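Local coordinates for protein Udp-n-acetylglucosamine pyrophosphorylase (Trypanosoma brucei, PDB 4BQH) that probably catalyses the transfer of a uridylyl group from UTP to N-acetylglucosamine 1-phosphate, releasing diphosphate and forming UDP-N-acetylglucosamine, at residues T460-M472 with S509-I523. Residues are numbered along the deposited sequence; the frame is centred on the assembly and turned at random.
Sequences TRWLITALETAAM and SVGGEGLRQHLPRVI. With SO4 (sulfate ion), chain B.
The indole of Trp-462 lies with one face on the backbone of Gly-511 and Gly-512, the amide N of Gly-512 being centred over the ring. Gly-512 CA makes a CH-pi contact 3.7 Å from the centroid of the Trp-462 five-membered ring, 22° off the normal. Val-510 O meets Trp-462 CH2 obliquely at 3.4 Å. With CG anti to the carbonyl carbon (chi1 -66°), the indole leans over this loop. A sulfate, probably from the crystallisation liquor, lies over one face of the Arg-516 guanidinium, its O1 2.7 Å from Arg-516 NH2; Gly-514 N and Arg-516 N donate to its O3 and O4. Within the loop, Ser-509 OG accepts from Gly-512 N, an ST motif, and donates to a lone pair of Glu-513 O. The Glu-513 carboxylate receives Val-510 N and Gly-511 N on its two syn lone pairs, while Arg-157 of helix 147-166 forms a salt bridge with Glu-513 OE2. A water donates to both Trp-462 O and Gly-512 O. Farther along, helices 448-471 and 519-528 meet nearly at right angles (103° between the local axes), and Leu-519 is a knob in the hole formed by Leu-463, Ala-466, Leu-467 and Ala-470. Leu-519 CD1 reaches Ala-470 CB at 3.7 Å; Leu-519 CD2 touches both Leu-463 CD1 and Leu-467 CD2. Leu-463 CD2 meets Val-522 CG1 tip to tip at 3.9 Å, whereas Leu-467 CD2 runs alongside Ile-523 CG1, pointing the other way, at 3.7 Å. Leu-515 CB packs on Ala-466 CB at 3.9 Å.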
ATOM      1  N   THR A 460     -19.171 -14.408  -0.657  1.00 12.76           N
ATOM      2  CA  THR A 460     -20.035 -15.558  -0.437  1.00 13.78           C
ATOM      3  C   THR A 460     -20.253 -15.784   1.038  1.00 13.80           C
ATOM      4  O   THR A 460     -21.366 -16.058   1.460  1.00 14.06           O
ATOM      5  CB  THR A 460     -19.479 -16.835  -1.100  1.00 13.54           C
ATOM      6  OG1 THR A 460     -19.323 -16.605  -2.504  1.00 14.02           O
ATOM      7  CG2 THR A 460     -20.424 -18.014  -0.902  1.00 15.22           C
ATOM      8  N   ARG A 461     -19.190 -15.669   1.836  1.00 14.13           N
ATOM      9  CA  ARG A 461     -19.344 -15.771   3.266  1.00 15.57           C
ATOM     10  C   ARG A 461     -20.256 -14.665   3.798  1.00 14.70           C
ATOM     11  O   ARG A 461     -21.083 -14.922   4.668  1.00 14.77           O
ATOM     12  CB  ARG A 461     -17.985 -15.726   3.994  1.00 17.04           C
ATOM     13  CG  ARG A 461     -17.194 -17.027   3.878  1.00 18.83           C
ATOM     14  CD  ARG A 461     -15.872 -17.001   4.658  1.00 20.88           C
ATOM     15  NE  ARG A 461     -14.917 -15.969   4.211  1.00 20.76           N
ATOM     16  CZ  ARG A 461     -13.978 -16.149   3.281  1.00 21.23           C
ATOM     17  NH1 ARG A 461     -13.863 -17.319   2.668  1.00 23.62           N
ATOM     18  NH2 ARG A 461     -13.146 -15.165   2.966  1.00 21.29           N
ATOM     19  N   TRP A 462     -20.112 -13.441   3.283  1.00 13.93           N
ATOM     20  CA  TRP A 462     -20.920 -12.346   3.809  1.00 14.25           C
ATOM     21  C   TRP A 462     -22.378 -12.580   3.537  1.00 14.13           C
ATOM     22  O   TRP A 462     -23.237 -12.337   4.400  1.00 14.06           O
ATOM     23  CB  TRP A 462     -20.568 -11.019   3.179  1.00 14.17           C
ATOM     24  CG  TRP A 462     -19.211 -10.494   3.470  1.00 14.86           C
ATOM     25  CD1 TRP A 462     -18.313 -10.913   4.450  1.00 15.84           C
ATOM     26  CD2 TRP A 462     -18.585  -9.357   2.827  1.00 15.37           C
ATOM     27  NE1 TRP A 462     -17.162 -10.156   4.398  1.00 16.69           N
ATOM     28  CE2 TRP A 462     -17.276  -9.192   3.461  1.00 15.37           C
ATOM     29  CE3 TRP A 462     -18.963  -8.481   1.808  1.00 14.88           C
ATOM     30  CZ2 TRP A 462     -16.405  -8.194   3.076  1.00 15.21           C
ATOM     31  CZ3 TRP A 462     -18.068  -7.487   1.415  1.00 15.27           C
ATOM     32  CH2 TRP A 462     -16.806  -7.359   2.035  1.00 14.69           C
ATOM     33  N   LEU A 463     -22.669 -13.043   2.322  1.00 14.15           N
ATOM     34  CA  LEU A 463     -24.065 -13.249   1.923  1.00 14.67           C
ATOM     35  C   LEU A 463     -24.719 -14.390   2.706  1.00 15.35           C
ATOM     36  O   LEU A 463     -25.867 -14.250   3.156  1.00 15.52           O
ATOM     37  CB  LEU A 463     -24.145 -13.494   0.411  1.00 14.18           C
ATOM     38  CG  LEU A 463     -25.568 -13.684  -0.128  1.00 14.25           C
ATOM     39  CD1 LEU A 463     -26.447 -12.495   0.254  1.00 14.36           C
ATOM     40  CD2 LEU A 463     -25.516 -13.865  -1.645  1.00 13.82           C
ATOM     41  N   ILE A 464     -23.987 -15.495   2.897  1.00 15.75           N
ATOM     42  CA  ILE A 464     -24.482 -16.633   3.709  1.00 18.02           C
ATOM     43  C   ILE A 464     -24.780 -16.174   5.137  1.00 18.05           C
ATOM     44  O   ILE A 464     -25.845 -16.470   5.675  1.00 17.86           O
ATOM     45  CB  ILE A 464     -23.536 -17.849   3.683  1.00 18.51           C
ATOM     46  CG1 ILE A 464     -23.570 -18.473   2.299  1.00 19.94           C
ATOM     47  CG2 ILE A 464     -23.944 -18.926   4.706  1.00 19.39           C
ATOM     48  CD1 ILE A 464     -22.492 -19.497   2.054  1.00 20.97           C
ATOM     49  N   THR A 465     -23.880 -15.380   5.711  1.00 19.00           N
ATOM     50  CA  THR A 465     -24.128 -14.777   7.028  1.00 19.32           C
ATOM     51  C   THR A 465     -25.380 -13.901   7.065  1.00 19.79           C
ATOM     52  O   THR A 465     -26.185 -13.984   8.014  1.00 20.79           O
ATOM     53  CB  THR A 465     -22.907 -13.950   7.494  1.00 19.77           C
ATOM     54  OG1 THR A 465     -21.785 -14.827   7.617  1.00 20.46           O
ATOM     55  CG2 THR A 465     -23.190 -13.281   8.842  1.00 20.24           C
ATOM     56  N   ALA A 466     -25.558 -13.058   6.047  1.00 18.15           N
ATOM     57  CA  ALA A 466     -26.746 -12.203   5.988  1.00 19.13           C
ATOM     58  C   ALA A 466     -28.027 -13.046   5.882  1.00 20.49           C
ATOM     59  O   ALA A 466     -29.035 -12.746   6.532  1.00 20.67           O
ATOM     60  CB  ALA A 466     -26.654 -11.224   4.836  1.00 18.87           C
ATOM     61  N   LEU A 467     -27.967 -14.113   5.081  1.00 20.29           N
ATOM     62  CA  LEU A 467     -29.112 -15.009   4.916  1.00 21.50           C
ATOM     63  C   LEU A 467     -29.466 -15.741   6.206  1.00 23.34           C
ATOM     64  O   LEU A 467     -30.652 -15.885   6.545  1.00 23.90           O
ATOM     65  CB  LEU A 467     -28.850 -16.005   3.783  1.00 20.71           C
ATOM     66  CG  LEU A 467     -29.065 -15.435   2.376  1.00 21.48           C
ATOM     67  CD1 LEU A 467     -28.525 -16.361   1.285  1.00 20.14           C
ATOM     68  CD2 LEU A 467     -30.544 -15.126   2.161  1.00 20.55           C
ATOM     69  N   GLU A 468     -28.443 -16.183   6.933  1.00 25.05           N
ATOM     70  CA  GLU A 468     -28.636 -16.895   8.193  1.00 28.15           C
ATOM     71  C   GLU A 468     -29.193 -15.999   9.299  1.00 30.27           C
ATOM     72  O   GLU A 468     -29.972 -16.467  10.138  1.00 31.31           O
ATOM     73  CB  GLU A 468     -27.348 -17.573   8.658  1.00 29.38           C
ATOM     74  CG  GLU A 468     -27.044 -18.873   7.930  1.00 31.61           C
ATOM     75  CD  GLU A 468     -25.670 -19.424   8.251  1.00 33.47           C
ATOM     76  OE1 GLU A 468     -24.760 -18.627   8.585  1.00 36.22           O
ATOM     77  OE2 GLU A 468     -25.493 -20.658   8.163  1.00 35.74           O
ATOM     78  N   THR A 469     -28.804 -14.725   9.298  1.00 30.48           N
ATOM     79  CA  THR A 469     -29.371 -13.768  10.246  1.00 31.81           C
ATOM     80  C   THR A 469     -30.863 -13.576   9.985  1.00 33.81           C
ATOM     81  O   THR A 469     -31.662 -13.578  10.929  1.00 34.11           O
ATOM     82  CB  THR A 469     -28.636 -12.416  10.237  1.00 31.78           C
ATOM     83  OG1 THR A 469     -27.253 -12.642  10.519  1.00 31.04           O
ATOM     84  CG2 THR A 469     -29.207 -11.487  11.320  1.00 33.36           C
ATOM     85  N   ALA A 470     -31.225 -13.425   8.708  1.00 32.07           N
ATOM     86  CA  ALA A 470     -32.627 -13.308   8.305  1.00 33.71           C
ATOM     87  C   ALA A 470     -33.426 -14.569   8.642  1.00 35.96           C
ATOM     88  O   ALA A 470     -34.598 -14.475   9.032  1.00 35.90           O
ATOM     89  CB  ALA A 470     -32.735 -12.966   6.832  1.00 32.87           C
ATOM     90  N   ALA A 471     -32.784 -15.733   8.522  1.00 35.55           N
ATOM     91  CA  ALA A 471     -33.383 -17.014   8.929  1.00 38.69           C
ATOM     92  C   ALA A 471     -33.783 -17.004  10.409  1.00 40.89           C
ATOM     93  O   ALA A 471     -34.736 -17.676  10.806  1.00 38.92           O
ATOM     94  CB  ALA A 471     -32.438 -18.169   8.642  1.00 35.70           C
ATOM     95  N   MET A 472     -33.047 -16.243  11.218  1.00 44.74           N
ATOM     96  CA  MET A 472     -33.438 -15.989  12.604  1.00 47.12           C
ATOM     97  C   MET A 472     -34.251 -14.696  12.654  1.00 47.34           C
ATOM     98  O   MET A 472     -34.395 -14.067  13.701  1.00 49.52           O
ATOM     99  CB  MET A 472     -32.208 -15.913  13.522  1.00 49.16           C
ATOM    100  CG  MET A 472     -31.261 -17.109  13.447  1.00 51.03           C
ATOM    101  SD  MET A 472     -32.084 -18.718  13.391  1.00 58.20           S
ATOM    102  CE  MET A 472     -30.740 -19.830  13.806  1.00 52.72           C
ATOM    103  N   SER A 509     -21.277  -2.976   0.039  1.00 13.18           N
ATOM    104  CA  SER A 509     -20.728  -3.531   1.275  1.00 13.90           C
ATOM    105  C   SER A 509     -19.222  -3.542   1.224  1.00 14.47           C
ATOM    106  O   SER A 509     -18.647  -3.955   0.217  1.00 13.72           O
ATOM    107  CB  SER A 509     -21.185  -4.975   1.440  1.00 13.68           C
ATOM    108  OG  SER A 509     -21.008  -5.426   2.752  1.00 13.50           O
ATOM    109  N   VAL A 510     -18.588  -3.116   2.328  1.00 14.97           N
ATOM    110  CA  VAL A 510     -17.131  -3.254   2.460  1.00 15.59           C
ATOM    111  C   VAL A 510     -16.752  -4.213   3.577  1.00 16.03           C
ATOM    112  O   VAL A 510     -15.594  -4.644   3.647  1.00 16.24           O
ATOM    113  CB  VAL A 510     -16.413  -1.906   2.726  1.00 15.75           C
ATOM    114  CG1 VAL A 510     -16.306  -1.074   1.449  1.00 16.06           C
ATOM    115  CG2 VAL A 510     -17.078  -1.144   3.875  1.00 15.93           C
ATOM    116  N   GLY A 511     -17.707  -4.573   4.434  1.00 14.80           N
ATOM    117  CA  GLY A 511     -17.417  -5.521   5.497  1.00 16.91           C
ATOM    118  C   GLY A 511     -18.503  -6.516   5.807  1.00 17.46           C
ATOM    119  O   GLY A 511     -18.498  -7.112   6.881  1.00 18.85           O
ATOM    120  N   GLY A 512     -19.452  -6.700   4.886  1.00 17.07           N
ATOM    121  CA  GLY A 512     -20.558  -7.627   5.148  1.00 16.57           C
ATOM    122  C   GLY A 512     -21.867  -6.960   5.547  1.00 16.30           C
ATOM    123  O   GLY A 512     -22.904  -7.607   5.584  1.00 16.97           O
ATOM    124  N   GLU A 513     -21.816  -5.665   5.834  1.00 15.78           N
ATOM    125  CA  GLU A 513     -23.010  -4.863   6.143  1.00 16.59           C
ATOM    126  C   GLU A 513     -23.796  -4.464   4.892  1.00 16.81           C
ATOM    127  O   GLU A 513     -23.285  -4.506   3.761  1.00 16.83           O
ATOM    128  CB  GLU A 513     -22.575  -3.581   6.894  1.00 17.30           C
ATOM    129  CG  GLU A 513     -22.198  -2.394   5.999  1.00 17.07           C
ATOM    130  CD  GLU A 513     -20.939  -2.614   5.150  1.00 16.72           C
ATOM    131  OE1 GLU A 513     -20.125  -3.498   5.470  1.00 17.56           O
ATOM    132  OE2 GLU A 513     -20.769  -1.901   4.153  1.00 16.77           O
ATOM    133  N   GLY A 514     -25.052  -4.065   5.085  1.00 16.81           N
ATOM    134  CA  GLY A 514     -25.771  -3.402   4.017  1.00 17.15           C
ATOM    135  C   GLY A 514     -26.429  -4.374   3.054  1.00 17.55           C
ATOM    136  O   GLY A 514     -26.867  -3.967   1.980  1.00 17.91           O
ATOM    137  N   LEU A 515     -26.486  -5.651   3.428  1.00 17.66           N
ATOM    138  CA  LEU A 515     -27.025  -6.685   2.528  1.00 17.77           C
ATOM    139  C   LEU A 515     -28.504  -6.982   2.763  1.00 20.18           C
ATOM    140  O   LEU A 515     -29.158  -7.562   1.894  1.00 18.81           O
ATOM    141  CB  LEU A 515     -26.221  -7.994   2.626  1.00 17.76           C
ATOM    142  CG  LEU A 515     -24.724  -7.896   2.293  1.00 16.30           C
ATOM    143  CD1 LEU A 515     -24.080  -9.278   2.330  1.00 17.23           C
ATOM    144  CD2 LEU A 515     -24.515  -7.232   0.940  1.00 16.76           C
ATOM    145  N   ARG A 516     -29.030  -6.581   3.921  1.00 21.36           N
ATOM    146  CA  ARG A 516     -30.413  -6.935   4.276  1.00 23.93           C
ATOM    147  C   ARG A 516     -31.391  -6.496   3.193  1.00 23.90           C
ATOM    148  O   ARG A 516     -32.249  -7.284   2.778  1.00 25.63           O
ATOM    149  CB  ARG A 516     -30.825  -6.339   5.627  1.00 28.38           C
ATOM    150  CG  ARG A 516     -31.978  -7.093   6.279  1.00 31.74           C
ATOM    151  CD  ARG A 516     -32.965  -6.216   7.054  1.00 37.83           C
ATOM    152  NE  ARG A 516     -32.349  -5.095   7.774  1.00 43.12           N
ATOM    153  CZ  ARG A 516     -31.602  -5.210   8.873  1.00 46.36           C
ATOM    154  NH1 ARG A 516     -31.341  -6.405   9.395  1.00 50.25           N
ATOM    155  NH2 ARG A 516     -31.098  -4.121   9.445  1.00 47.66           N
ATOM    156  N   GLN A 517     -31.244  -5.256   2.733  1.00 22.51           N
ATOM    157  CA  GLN A 517     -32.121  -4.652   1.724  1.00 23.40           C
ATOM    158  C   GLN A 517     -32.080  -5.397   0.389  1.00 23.44           C
ATOM    159  O   GLN A 517     -32.998  -5.267  -0.425  1.00 23.56           O
ATOM    160  CB  GLN A 517     -31.740  -3.187   1.495  1.00 25.95           C
ATOM    161  CG  GLN A 517     -30.344  -3.034   0.893  1.00 27.78           C
ATOM    162  CD  GLN A 517     -29.839  -1.611   0.823  1.00 30.43           C
ATOM    163  OE1 GLN A 517     -30.394  -0.773   0.110  1.00 32.91           O
ATOM    164  NE2 GLN A 517     -28.735  -1.343   1.522  1.00 32.89           N
ATOM    165  N   HIS A 518     -31.018  -6.174   0.164  1.00 21.35           N
ATOM    166  CA  HIS A 518     -30.845  -6.908  -1.100  1.00 21.33           C
ATOM    167  C   HIS A 518     -31.345  -8.326  -1.065  1.00 20.93           C
ATOM    168  O   HIS A 518     -31.421  -9.000  -2.104  1.00 20.94           O
ATOM    169  CB  HIS A 518     -29.371  -6.878  -1.525  1.00 21.54           C
ATOM    170  CG  HIS A 518     -28.887  -5.509  -1.900  1.00 21.99           C
ATOM    171  ND1 HIS A 518     -29.149  -4.947  -3.098  1.00 22.47           N
ATOM    172  CD2 HIS A 518     -28.142  -4.572  -1.181  1.00 21.75           C
ATOM    173  CE1 HIS A 518     -28.597  -3.719  -3.145  1.00 22.23           C
ATOM    174  NE2 HIS A 518     -27.977  -3.496  -1.973  1.00 23.52           N
ATOM    175  N   LEU A 519     -31.708  -8.793   0.121  1.00 19.49           N
ATOM    176  CA  LEU A 519     -32.099 -10.171   0.311  1.00 19.30           C
ATOM    177  C   LEU A 519     -33.364 -10.594  -0.460  1.00 20.59           C
ATOM    178  O   LEU A 519     -33.421 -11.749  -0.913  1.00 19.77           O
ATOM    179  CB  LEU A 519     -32.215 -10.524   1.788  1.00 20.64           C
ATOM    180  CG  LEU A 519     -30.926 -10.550   2.632  1.00 20.39           C
ATOM    181  CD1 LEU A 519     -31.193 -11.192   3.984  1.00 20.57           C
ATOM    182  CD2 LEU A 519     -29.784 -11.262   1.907  1.00 19.70           C
ATOM    183  N   PRO A 520     -34.362  -9.685  -0.624  1.00 20.83           N
ATOM    184  CA  PRO A 520     -35.521 -10.163  -1.399  1.00 20.78           C
ATOM    185  C   PRO A 520     -35.112 -10.645  -2.789  1.00 20.11           C
ATOM    186  O   PRO A 520     -35.530 -11.724  -3.183  1.00 21.60           O
ATOM    187  CB  PRO A 520     -36.424  -8.924  -1.496  1.00 21.79           C
ATOM    188  CG  PRO A 520     -36.132  -8.171  -0.229  1.00 22.45           C
ATOM    189  CD  PRO A 520     -34.632  -8.357  -0.021  1.00 21.95           C
ATOM    190  N   ARG A 521     -34.280  -9.871  -3.482  1.00 19.00           N
ATOM    191  CA  ARG A 521     -33.844 -10.190  -4.837  1.00 19.78           C
ATOM    192  C   ARG A 521     -32.957 -11.444  -4.862  1.00 18.56           C
ATOM    193  O   ARG A 521     -33.105 -12.308  -5.729  1.00 17.48           O
ATOM    194  CB  ARG A 521     -33.127  -8.987  -5.454  1.00 21.00           C
ATOM    195  CG  ARG A 521     -32.431  -9.241  -6.785  1.00 23.67           C
ATOM    196  CD  ARG A 521     -33.398  -9.201  -7.958  1.00 24.83           C
ATOM    197  NE  ARG A 521     -32.831  -9.864  -9.134  1.00 25.26           N
ATOM    198  CZ  ARG A 521     -33.344 -10.946  -9.708  1.00 25.01           C
ATOM    199  NH1 ARG A 521     -34.458 -11.494  -9.235  1.00 25.33           N
ATOM    200  NH2 ARG A 521     -32.745 -11.472 -10.772  1.00 26.47           N
ATOM    201  N   VAL A 522     -32.024 -11.519  -3.917  1.00 17.56           N
ATOM    202  CA  VAL A 522     -31.131 -12.686  -3.776  1.00 16.86           C
ATOM    203  C   VAL A 522     -31.926 -13.964  -3.543  1.00 17.48           C
ATOM    204  O   VAL A 522     -31.729 -14.980  -4.240  1.00 17.71           O
ATOM    205  CB  VAL A 522     -30.144 -12.469  -2.599  1.00 16.33           C
ATOM    206  CG1 VAL A 522     -29.390 -13.764  -2.252  1.00 16.47           C
ATOM    207  CG2 VAL A 522     -29.207 -11.321  -2.935  1.00 16.33           C
ATOM    208  N   ILE A 523     -32.849 -13.919  -2.587  1.00 17.32           N
ATOM    209  CA  ILE A 523     -33.679 -15.069  -2.285  1.00 17.84           C
ATOM    210  C   ILE A 523     -34.511 -15.519  -3.502  1.00 17.31           C
ATOM    211  O   ILE A 523     -34.585 -16.716  -3.769  1.00 17.69           O
ATOM    212  CB  ILE A 523     -34.560 -14.831  -1.034  1.00 19.13           C
ATOM    213  CG1 ILE A 523     -33.670 -14.888   0.206  1.00 19.33           C
ATOM    214  CG2 ILE A 523     -35.670 -15.872  -0.924  1.00 18.80           C
ATOM    215  CD1 ILE A 523     -34.361 -14.454   1.481  1.00 21.87           C
TER
HETATM  216  S   SO4 B1538     -27.477  -4.793   7.409  1.00 42.79           S
HETATM  217  O1  SO4 B1538     -28.625  -4.504   8.305  1.00 42.99           O
HETATM  218  O2  SO4 B1538     -26.975  -6.146   7.746  1.00 42.44           O
HETATM  219  O3  SO4 B1538     -26.378  -3.816   7.649  1.00 39.51           O
HETATM  220  O4  SO4 B1538     -27.936  -4.744   6.001  1.00 37.23           O
HETATM  221  O   HOH W   1     -22.869 -10.353   6.285  1.00 20.47           O